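Local structure of ATP grasp ligase (5IG9) at residues L4-S9 with F32-F37; P38-V43 with G78-D83; N12-L17 with W71-R76. The protein probably works as an ATP-dependent carboxylate ligase of the ATP-grasp family, the kind that, as MdnC, forms ester links in microviridin precursor peptides. All coordinates share one frame; numbering follows the deposited sequence.

Interaction 1: residues L4-S9 with F32-F37; sequences LIVTFS and FDTDRF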
# COMPACT_ATOMS: atom_id res chain seq x y z
N LEU A 4 14.46 15.78 -3.28
CA LEU A 4 13.05 15.86 -3.60
C LEU A 4 12.25 15.62 -2.33
O LEU A 4 12.42 14.59 -1.67
CB LEU A 4 12.67 14.85 -4.68
CG LEU A 4 11.17 14.62 -4.89
CD1 LEU A 4 10.46 15.88 -5.37
CD2 LEU A 4 10.96 13.48 -5.85
N ILE A 5 11.38 16.57 -1.98
CA ILE A 5 10.61 16.50 -0.75
C ILE A 5 9.15 16.27 -1.12
O ILE A 5 8.50 17.15 -1.70
CB ILE A 5 10.78 17.77 0.10
CG1 ILE A 5 12.20 17.82 0.64
CG2 ILE A 5 9.78 17.79 1.24
CD1 ILE A 5 12.54 19.10 1.36
N VAL A 6 8.65 15.09 -0.79
CA VAL A 6 7.30 14.67 -1.16
C VAL A 6 6.36 15.05 -0.02
O VAL A 6 6.31 14.38 1.01
CB VAL A 6 7.25 13.18 -1.46
CG1 VAL A 6 5.87 12.79 -1.96
CG2 VAL A 6 8.32 12.81 -2.48
N THR A 7 5.61 16.13 -0.21
CA THR A 7 4.71 16.63 0.83
C THR A 7 3.40 17.10 0.22
O THR A 7 2.98 16.60 -0.83
CB THR A 7 5.38 17.78 1.60
OG1 THR A 7 4.44 18.35 2.51
CG2 THR A 7 5.87 18.85 0.65
N PHE A 8 2.73 18.04 0.88
CA PHE A 8 1.53 18.67 0.34
C PHE A 8 1.50 20.12 0.82
O PHE A 8 2.29 20.52 1.67
CB PHE A 8 0.25 17.90 0.71
CG PHE A 8 -0.14 18.00 2.16
CD1 PHE A 8 0.70 17.53 3.17
CD2 PHE A 8 -1.37 18.52 2.52
CE1 PHE A 8 0.32 17.62 4.50
CE2 PHE A 8 -1.75 18.61 3.85
CZ PHE A 8 -0.90 18.16 4.83
N SER A 9 0.58 20.89 0.25
CA SER A 9 0.60 22.34 0.44
C SER A 9 0.28 22.75 1.87
O SER A 9 0.81 23.75 2.36
CB SER A 9 -0.37 23.01 -0.53
OG SER A 9 -1.69 22.51 -0.36
N PHE A 32 7.70 19.32 -3.52
CA PHE A 32 6.69 18.78 -4.42
C PHE A 32 5.40 18.57 -3.62
O PHE A 32 5.28 17.61 -2.86
CB PHE A 32 7.17 17.47 -5.05
CG PHE A 32 6.13 16.78 -5.90
CD1 PHE A 32 5.35 17.50 -6.79
CD2 PHE A 32 5.96 15.41 -5.82
CE1 PHE A 32 4.40 16.87 -7.57
CE2 PHE A 32 5.01 14.77 -6.61
CZ PHE A 32 4.23 15.50 -7.48
N ASP A 33 4.44 19.47 -3.81
CA ASP A 33 3.15 19.38 -3.12
C ASP A 33 2.27 18.40 -3.89
O ASP A 33 1.77 18.71 -4.98
CB ASP A 33 2.50 20.75 -3.00
CG ASP A 33 3.27 21.68 -2.09
OD1 ASP A 33 3.94 21.19 -1.16
OD2 ASP A 33 3.21 22.91 -2.30
N THR A 34 2.07 17.21 -3.32
CA THR A 34 1.34 16.16 -4.02
C THR A 34 -0.13 16.53 -4.22
O THR A 34 -0.75 16.09 -5.19
CB THR A 34 1.45 14.84 -3.26
OG1 THR A 34 1.05 15.04 -1.90
CG2 THR A 34 2.88 14.33 -3.29
N ASP A 35 -0.70 17.34 -3.32
CA ASP A 35 -2.11 17.70 -3.46
C ASP A 35 -2.35 18.70 -4.57
O ASP A 35 -3.47 18.80 -5.07
CB ASP A 35 -2.64 18.24 -2.13
CG ASP A 35 -1.94 19.51 -1.69
OD1 ASP A 35 -0.72 19.64 -1.97
OD2 ASP A 35 -2.59 20.37 -1.08
N ARG A 36 -1.32 19.44 -4.99
CA ARG A 36 -1.43 20.39 -6.08
C ARG A 36 -1.13 19.77 -7.44
O ARG A 36 -0.93 20.49 -8.42
CB ARG A 36 -0.53 21.60 -5.82
CG ARG A 36 -0.95 22.38 -4.58
CD ARG A 36 -0.03 23.55 -4.28
NE ARG A 36 0.38 24.26 -5.48
CZ ARG A 36 1.65 24.39 -5.87
NH1 ARG A 36 2.62 23.86 -5.14
NH2 ARG A 36 1.94 25.06 -6.97
N PHE A 37 -1.08 18.44 -7.50
CA PHE A 37 -1.01 17.69 -8.75
C PHE A 37 -2.34 16.95 -8.88
O PHE A 37 -2.82 16.38 -7.91
CB PHE A 37 0.17 16.71 -8.73
CG PHE A 37 0.10 15.64 -9.79
CD1 PHE A 37 0.59 15.87 -11.07
CD2 PHE A 37 -0.41 14.38 -9.50
CE1 PHE A 37 0.53 14.89 -12.04
CE2 PHE A 37 -0.47 13.40 -10.47
CZ PHE A 37 0.01 13.65 -11.74
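Thr34 grips the carbonyl of Thr7 twice: its N-H gives a nearly straight 2.7 Å bond to Thr7 O (175° at the hydrogen), and its hydroxyl OG1 donates to the same oxygen from the opposite face of the carbonyl plane. With chi1 at 53°, OG1 sits between the backbone N and carbonyl carbon of Thr34, within bonding distance of Thr7 O; it also accepts from Arg76 N. Beyond the strand end, Ser9 N donates to Asp35 OD1 over 2.9 Å, reaching it from above the carboxylate plane. Phe32 bridges to strand 3-7 with both backbone groups, Phe32 N bonding Ile5 O at 2.9 Å and Phe32 O taking Thr7 N at 3.1 Å. Asp33 lies alongside Thr7, pointing the same way, with OD1 3.5 Å from Thr7 CG2. Its charge is met by Arg36, NH1 standing 3.1 Å from Asp33 OD2 on the anti side, and by Arg31 at OD1. An alanine in place of Asp33 would probably leave Arg31 and Arg36 each without one charge partner, though Asp57 and Glu40 would still hold Arg36. On the other face, Leu4 CD1 packs on Phe32 CB and Val6 CG1 meets Thr34 CG2 at 3.6 Å; helix 87-107 covers Val6 and Phe32 through Ile105 and Ile101. This Rossmann-like beta-alpha-beta unit is thus joined by backbone bonds along its strands and, where they end, by backbone N-H groups with the Thr34 hydroxyl and Asp35 carboxylate.

Interaction 2: residues P38-V43 with G78-D83; sequences PTEVKV and GLKLPD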
# COMPACT_ATOMS: atom_id res chain seq x y z
N PRO A 38 -2.93 16.94 -10.08
CA PRO A 38 -2.45 17.49 -11.36
C PRO A 38 -2.96 18.88 -11.69
O PRO A 38 -2.65 19.42 -12.75
CB PRO A 38 -2.99 16.48 -12.36
CG PRO A 38 -4.33 16.12 -11.78
CD PRO A 38 -4.16 16.15 -10.28
N THR A 39 -3.75 19.46 -10.77
CA THR A 39 -4.42 20.73 -11.05
C THR A 39 -3.43 21.87 -11.29
O THR A 39 -3.70 22.75 -12.11
CB THR A 39 -5.37 21.06 -9.89
OG1 THR A 39 -6.38 20.04 -9.80
CG2 THR A 39 -6.05 22.41 -10.10
N GLU A 40 -2.29 21.87 -10.60
CA GLU A 40 -1.36 22.99 -10.75
C GLU A 40 0.05 22.57 -11.13
O GLU A 40 0.69 23.26 -11.93
CB GLU A 40 -1.32 23.81 -9.43
CG GLU A 40 -2.69 24.19 -8.92
CD GLU A 40 -2.66 24.78 -7.53
OE1 GLU A 40 -1.70 25.51 -7.21
OE2 GLU A 40 -3.61 24.51 -6.76
N VAL A 41 0.54 21.46 -10.59
CA VAL A 41 1.91 21.02 -10.84
C VAL A 41 1.93 20.11 -12.06
O VAL A 41 1.08 19.23 -12.20
CB VAL A 41 2.48 20.30 -9.60
CG1 VAL A 41 3.94 19.90 -9.82
CG2 VAL A 41 2.36 21.19 -8.37
N LYS A 42 2.90 20.34 -12.95
CA LYS A 42 3.10 19.51 -14.13
C LYS A 42 4.17 18.47 -13.84
O LYS A 42 5.28 18.82 -13.43
CB LYS A 42 3.51 20.36 -15.33
CG LYS A 42 2.50 21.42 -15.74
CD LYS A 42 1.14 20.80 -16.03
CE LYS A 42 0.45 21.51 -17.18
NZ LYS A 42 0.59 22.99 -17.08
N VAL A 43 3.83 17.21 -14.08
CA VAL A 43 4.77 16.10 -13.91
C VAL A 43 4.84 15.35 -15.23
O VAL A 43 3.81 14.95 -15.79
CB VAL A 43 4.34 15.16 -12.77
CG1 VAL A 43 5.37 14.06 -12.57
CG2 VAL A 43 4.15 15.94 -11.48
N GLY A 78 -3.58 14.53 -5.22
CA GLY A 78 -4.77 15.02 -5.89
C GLY A 78 -5.88 15.54 -5.01
O GLY A 78 -7.03 15.55 -5.44
N LEU A 79 -5.57 15.99 -3.79
CA LEU A 79 -6.63 16.47 -2.91
C LEU A 79 -7.28 17.73 -3.46
O LEU A 79 -8.51 17.89 -3.38
CB LEU A 79 -6.08 16.73 -1.51
CG LEU A 79 -5.71 15.50 -0.67
CD1 LEU A 79 -5.68 15.88 0.80
CD2 LEU A 79 -6.68 14.36 -0.91
N LYS A 80 -6.49 18.62 -4.04
CA LYS A 80 -7.02 19.85 -4.61
C LYS A 80 -7.79 19.63 -5.92
O LYS A 80 -7.99 20.59 -6.67
CB LYS A 80 -5.88 20.86 -4.83
CG LYS A 80 -5.49 21.65 -3.58
CD LYS A 80 -4.50 22.74 -3.91
CE LYS A 80 -5.02 24.09 -3.45
NZ LYS A 80 -5.07 24.22 -1.96
N LEU A 81 -8.24 18.42 -6.20
CA LEU A 81 -9.18 18.24 -7.30
C LEU A 81 -10.50 18.93 -6.96
O LEU A 81 -10.94 18.87 -5.81
CB LEU A 81 -9.43 16.76 -7.58
CG LEU A 81 -8.37 16.04 -8.41
CD1 LEU A 81 -8.66 14.55 -8.51
CD2 LEU A 81 -8.28 16.66 -9.79
N PRO A 82 -11.14 19.59 -7.92
CA PRO A 82 -12.35 20.36 -7.60
C PRO A 82 -13.43 19.51 -6.97
O PRO A 82 -13.63 18.35 -7.33
CB PRO A 82 -12.79 20.90 -8.96
CG PRO A 82 -11.54 20.97 -9.75
CD PRO A 82 -10.73 19.78 -9.32
N ASP A 83 -14.15 20.11 -6.01
CA ASP A 83 -15.25 19.41 -5.36
C ASP A 83 -16.41 19.19 -6.32
O ASP A 83 -17.13 18.19 -6.20
CB ASP A 83 -15.71 20.19 -4.13
CG ASP A 83 -15.61 21.70 -4.32
OD1 ASP A 83 -14.71 22.15 -5.06
OD2 ASP A 83 -16.43 22.42 -3.72
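Leu81, the last residue of a type I beta turn that starts at Gly78, packs against Pro38 and Thr39 just after the cis peptide bond that leads into Pro38. Its CD2 methyl lies 4.2 Å from Pro38 CD, the two side chains crossing at about a right angle, and 3.9 Å from Thr39 OG1. That hydroxyl oxygen also stands 3.6 Å from Lys80 O. Farther out, Glu40, its side chain extended beyond CG, sets OE2 against the aliphatic stem of Lys80: Glu40 OE2 lies 3.5 Å from Lys80 CD. Lys80 bends at chi3 and chi4, and Lys80 NZ stays 5.0 Å from Glu40 OE2, so any attraction between these charges is probably long-range. The other carboxylate oxygen of Glu40, OE1, is engaged by Arg36. Helix 87-107 backs the apolar part, touching Pro38 through Cys97 and Leu81 through Ser93 and Leu94. Residues 38-40 lead from the parallel sheet into strand 42-47, where Asn146 of the second subunit is hydrogen-bonded to the backbone of Val41 and Val43. The turn itself is tied to the residues that follow strand 29-33 by backbone bonds between Gly78 and Thr34 and between Lys80 and Asp35, and it is closed by Leu81 N donating to Gly78 O at 3.2 Å.

Interaction 3: residues N12-L17 with W71-R76; sequences NESIPL and WYRRMR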
# COMPACT_ATOMS: atom_id res chain seq x y z
N ASN A 12 3.01 21.25 7.68
CA ASN A 12 3.32 22.15 8.78
C ASN A 12 4.75 22.67 8.64
O ASN A 12 5.34 22.64 7.56
CB ASN A 12 3.07 21.44 10.12
CG ASN A 12 3.81 20.12 10.24
OD1 ASN A 12 4.94 19.98 9.77
ND2 ASN A 12 3.17 19.14 10.88
N GLU A 13 5.32 23.16 9.74
CA GLU A 13 6.62 23.83 9.75
C GLU A 13 7.79 22.86 9.63
O GLU A 13 8.94 23.31 9.64
CB GLU A 13 6.77 24.67 11.02
CG GLU A 13 5.59 25.59 11.33
CD GLU A 13 4.41 24.86 11.96
OE1 GLU A 13 4.64 23.91 12.74
OE2 GLU A 13 3.25 25.23 11.68
N SER A 14 7.53 21.56 9.52
CA SER A 14 8.63 20.61 9.36
C SER A 14 9.33 20.82 8.02
O SER A 14 10.55 20.65 7.92
CB SER A 14 8.11 19.18 9.47
OG SER A 14 7.00 19.11 10.34
N ILE A 15 8.58 21.19 6.98
CA ILE A 15 9.12 21.36 5.64
C ILE A 15 10.11 22.52 5.60
O ILE A 15 11.27 22.30 5.19
CB ILE A 15 7.99 21.57 4.61
CG1 ILE A 15 6.94 20.47 4.76
CG2 ILE A 15 8.55 21.58 3.20
CD1 ILE A 15 7.51 19.09 4.59
N PRO A 16 9.75 23.75 6.00
CA PRO A 16 10.75 24.83 5.95
C PRO A 16 11.92 24.60 6.89
O PRO A 16 13.02 25.10 6.62
CB PRO A 16 9.94 26.07 6.35
CG PRO A 16 8.84 25.55 7.17
CD PRO A 16 8.47 24.23 6.55
N LEU A 17 11.72 23.86 7.98
CA LEU A 17 12.82 23.54 8.87
C LEU A 17 13.88 22.69 8.17
O LEU A 17 15.08 22.86 8.40
CB LEU A 17 12.30 22.82 10.11
CG LEU A 17 11.90 23.69 11.30
CD1 LEU A 17 11.00 22.91 12.23
CD2 LEU A 17 13.13 24.18 12.03
N TRP A 71 12.79 12.67 0.28
CA TRP A 71 12.14 12.64 1.58
C TRP A 71 10.69 12.24 1.38
O TRP A 71 9.86 13.05 0.95
CB TRP A 71 12.25 13.99 2.29
CG TRP A 71 11.83 13.92 3.73
CD1 TRP A 71 11.75 12.80 4.51
CD2 TRP A 71 11.43 15.02 4.56
NE1 TRP A 71 11.33 13.14 5.77
CE2 TRP A 71 11.12 14.49 5.82
CE3 TRP A 71 11.30 16.40 4.35
CZ2 TRP A 71 10.70 15.30 6.88
CZ3 TRP A 71 10.88 17.19 5.40
CH2 TRP A 71 10.58 16.64 6.65
N TYR A 72 10.38 10.98 1.68
CA TYR A 72 9.03 10.43 1.52
C TYR A 72 8.21 10.88 2.73
O TYR A 72 7.96 10.12 3.68
CB TYR A 72 9.09 8.91 1.39
CG TYR A 72 7.81 8.26 0.93
CD1 TYR A 72 7.15 8.69 -0.22
CD2 TYR A 72 7.27 7.18 1.62
CE1 TYR A 72 5.99 8.08 -0.65
CE2 TYR A 72 6.11 6.57 1.21
CZ TYR A 72 5.48 7.02 0.07
OH TYR A 72 4.32 6.40 -0.35
N ARG A 73 7.78 12.14 2.69
CA ARG A 73 7.20 12.81 3.86
C ARG A 73 5.68 12.66 3.89
O ARG A 73 5.15 11.85 4.66
CB ARG A 73 7.63 14.28 3.87
CG ARG A 73 6.82 15.22 4.75
CD ARG A 73 6.92 14.90 6.22
NE ARG A 73 6.10 15.82 7.00
CZ ARG A 73 5.92 15.74 8.31
NH1 ARG A 73 6.51 14.77 9.00
NH2 ARG A 73 5.15 16.62 8.92
N ARG A 74 4.96 13.42 3.06
CA ARG A 74 3.51 13.44 3.08
C ARG A 74 2.97 13.14 1.70
O ARG A 74 3.46 13.67 0.70
CB ARG A 74 2.97 14.79 3.58
CG ARG A 74 2.24 14.71 4.91
CD ARG A 74 2.81 13.61 5.78
NE ARG A 74 2.69 13.91 7.20
CZ ARG A 74 3.17 13.13 8.16
NH1 ARG A 74 3.80 12.01 7.85
NH2 ARG A 74 3.03 13.48 9.43
N MET A 75 1.95 12.28 1.64
CA MET A 75 1.40 11.81 0.37
C MET A 75 -0.09 12.13 0.34
O MET A 75 -0.91 11.37 0.86
CB MET A 75 1.65 10.31 0.20
CG MET A 75 3.12 9.93 0.19
SD MET A 75 3.92 9.99 1.81
CE MET A 75 2.88 8.89 2.76
N ARG A 76 -0.45 13.26 -0.28
CA ARG A 76 -1.85 13.65 -0.41
C ARG A 76 -2.21 13.83 -1.88
O ARG A 76 -2.58 14.93 -2.31
CB ARG A 76 -2.12 14.93 0.37
CG ARG A 76 -1.77 14.83 1.85
CD ARG A 76 -2.55 13.71 2.52
NE ARG A 76 -2.00 13.38 3.83
CZ ARG A 76 -2.38 13.95 4.97
NH1 ARG A 76 -3.33 14.87 4.96
NH2 ARG A 76 -1.81 13.58 6.11
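Arg73 packs against the capped N-terminal end of helix 14-23, in a largely buried polar cluster that includes the carboxylate of Glu300. The helix start is held by Asn12, whose OD1 accepts the N-H of Ser14 at 3.0 Å (162° at the hydrogen), a capping bond. The Arg73 guanidinium lies between two neighbours: Arg74 CZ lies 3.7 Å above the centre of one face, and Ser14 CB covers the opposite face, offset toward the rim. Asn12 comes to the guanidinium edge with ND2 in its plane, although the amide and guanidinium planes are turned 51° apart. Glu300 OE2 forms salt bridges with both arginines and accepts from Asn12 ND2, so the two facing guanidinium groups share one carboxylate, which with Asp11 at Arg73 NE probably helps balance their charge. The Arg73 side chain bends at chi2 (65°) and then runs extended to the helix end. At the root of the side chain, Arg73 CB sits 3.9 Å over the centre of one face of the Trp71 ring. Ile15 fills the corner formed by these two residues, its CD1 methyl 3.9 Å from Arg73 CG and 4.0 Å from Trp71 CZ3. Ser14 O approaches the ring at its edge, 4.2 Å from Trp71 CH2. Ile15 also rests on Thr7 of strand 3-7, the neighbour of strand 69-72 in the parallel sheet. Trp71 is packed further by Ile5 and by Ile317 and Leu321 of helix 313-323, while helix 302-305 reaches Asn12 and Ser14 through Phe302, so the N-terminal end of helix 14-23 meets both the parallel sheet and helix 302-305.

From the N terminus, strand 3-7 leads into helix 14-23 and then strand 29-33, and interaction 1 closes this first loop by pairing the two strands. The chain runs straight on into residues 38-43, where interaction 2 opens; it closes only after the antiparallel strands 42-47, 54-57 and 60-63 and strand 69-72 have been made. These two contacts therefore follow in series. Interaction 3 opens at residues 12-17, inside the first loop, and closes at 71-76, just before the 78-83 turn, so it crosses both. Strand 3-7 lies between strands 29-33 and 69-72, and together the contacts tie together the parallel sheet, helix 14-23 and the residues leading into strand 42-47.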